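Local coordinates for VP24 (White spot syndrome virus, PDB 5HLJ), which serves as a major envelope protein of the virus, probably a membrane-anchored structural component of the virion, at residues G55-D58 / S59-V62. Sequence-based numbering, arbitrary orientation.
Sequences GTSD and SELV
Ser57 O accepts from Leu61 N at 2.9 Å, the donor lying close to the line of the carbonyl (C=O...N 163°), a bond that closes a single short helical turn. The side chain of Ser57 takes up a second amide: chi1 of 73° sets OG between its own N and carbonyl carbon, within reach of Glu60 N, from which it accepts a weak, long but fairly straight bond (3.4 Å, 166°). Ser57 is thus the N-cap of helix 58-61, which comes after the loop that leaves strand 48-51 and lies at the surface of a protein whose regular structure is nearly all beta strand. One residue on, Val62 N gives a weak bond to Asp58 O (3.4 Å). Ahead of the cap, Thr56 CG2 touches Leu61 CD1 and Glu60 CB, 3.8 Å from each, and the Thr56 and Glu60 side chains cross nearly at right angles. Thr56 OG1 turns instead to Gly53 O. Further out, Leu61, the buried residue here, packs on Ile69 and Thr71 of strand 68-72 and on Ile142. Asp58 forms a salt bridge to Arg96, while Glu60 OE2 forms one with Lys63.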
ATOM      1  N   GLY A  55     -12.726  24.264   1.647  1.00 72.23           N
ATOM      2  CA  GLY A  55     -13.960  24.715   2.261  1.00 67.29           C
ATOM      3  C   GLY A  55     -15.131  24.969   1.330  1.00 71.22           C
ATOM      4  O   GLY A  55     -16.049  25.714   1.677  1.00 74.78           O
ATOM      5  N   THR A  56     -15.107  24.363   0.150  1.00 68.39           N
ATOM      6  CA  THR A  56     -16.199  24.522  -0.802  1.00 68.04           C
ATOM      7  C   THR A  56     -17.501  23.988  -0.201  1.00 68.14           C
ATOM      8  O   THR A  56     -17.539  22.880   0.326  1.00 69.14           O
ATOM      9  CB  THR A  56     -15.885  23.796  -2.124  1.00 61.98           C
ATOM     10  OG1 THR A  56     -14.689  24.345  -2.690  1.00 69.45           O
ATOM     11  CG2 THR A  56     -17.012  23.937  -3.111  1.00 58.31           C
ATOM     12  N   SER A  57     -18.561  24.782  -0.271  1.00 69.04           N
ATOM     13  CA  SER A  57     -19.838  24.389   0.307  1.00 69.07           C
ATOM     14  C   SER A  57     -20.483  23.302  -0.522  1.00 68.48           C
ATOM     15  O   SER A  57     -20.164  23.145  -1.697  1.00 71.60           O
ATOM     16  CB  SER A  57     -20.785  25.582   0.393  1.00 69.74           C
ATOM     17  OG  SER A  57     -21.253  25.904  -0.900  1.00 71.78           O
ATOM     18  N   ASP A  58     -21.426  22.584   0.071  1.00 65.93           N
ATOM     19  CA  ASP A  58     -22.071  21.487  -0.638  1.00 66.83           C
ATOM     20  C   ASP A  58     -22.792  21.945  -1.910  1.00 72.28           C
ATOM     21  O   ASP A  58     -22.748  21.236  -2.923  1.00 72.00           O
ATOM     22  CB  ASP A  58     -23.039  20.740   0.289  1.00 64.61           C
ATOM     23  CG  ASP A  58     -22.333  19.652   1.151  1.00 70.67           C
ATOM     24  OD1 ASP A  58     -21.076  19.635   1.238  1.00 65.25           O
ATOM     25  OD2 ASP A  58     -23.052  18.811   1.748  1.00 66.40           O
ATOM     26  N   SER A  59     -23.439  23.114  -1.888  1.00 73.58           N
ATOM     27  CA  SER A  59     -24.204  23.542  -3.074  1.00 74.01           C
ATOM     28  C   SER A  59     -23.278  23.932  -4.235  1.00 71.13           C
ATOM     29  O   SER A  59     -23.577  23.656  -5.389  1.00 72.22           O
ATOM     30  CB  SER A  59     -25.149  24.699  -2.740  1.00 67.97           C
ATOM     31  OG  SER A  59     -24.446  25.766  -2.135  1.00 73.79           O
ATOM     32  N   GLU A  60     -22.154  24.563  -3.916  1.00 69.53           N
ATOM     33  CA  GLU A  60     -21.132  24.841  -4.906  1.00 69.34           C
ATOM     34  C   GLU A  60     -20.486  23.553  -5.430  1.00 75.19           C
ATOM     35  O   GLU A  60     -20.263  23.404  -6.644  1.00 73.63           O
ATOM     36  CB  GLU A  60     -20.076  25.775  -4.316  1.00 72.79           C
ATOM     37  CG  GLU A  60     -20.579  27.221  -4.187  1.00 80.25           C
ATOM     38  CD  GLU A  60     -21.104  27.776  -5.522  1.00 85.93           C
ATOM     39  OE1 GLU A  60     -20.346  27.754  -6.517  1.00 89.44           O
ATOM     40  OE2 GLU A  60     -22.277  28.216  -5.584  1.00 85.38           O
ATOM     41  N   LEU A  61     -20.226  22.610  -4.524  1.00 71.88           N
ATOM     42  CA  LEU A  61     -19.495  21.394  -4.878  1.00 68.56           C
ATOM     43  C   LEU A  61     -20.187  20.618  -5.998  1.00 64.20           C
ATOM     44  O   LEU A  61     -19.516  20.109  -6.886  1.00 64.67           O
ATOM     45  CB  LEU A  61     -19.297  20.494  -3.647  1.00 68.61           C
ATOM     46  CG  LEU A  61     -18.170  19.454  -3.670  1.00 64.03           C
ATOM     47  CD1 LEU A  61     -16.798  20.122  -3.560  1.00 61.49           C
ATOM     48  CD2 LEU A  61     -18.366  18.458  -2.542  1.00 68.00           C
ATOM     49  N   VAL A  62     -21.520  20.549  -5.984  1.00 68.29           N
ATOM     50  CA  VAL A  62     -22.229  19.783  -7.012  1.00 65.53           C
ATOM     51  C   VAL A  62     -22.333  20.500  -8.366  1.00 69.50           C
ATOM     52  O   VAL A  62     -22.903  19.962  -9.318  1.00 70.44           O
ATOM     53  CB  VAL A  62     -23.660  19.398  -6.558  1.00 65.13           C
ATOM     54  CG1 VAL A  62     -23.604  18.571  -5.271  1.00 64.58           C
ATOM     55  CG2 VAL A  62     -24.543  20.624  -6.399  1.00 58.55           C
TER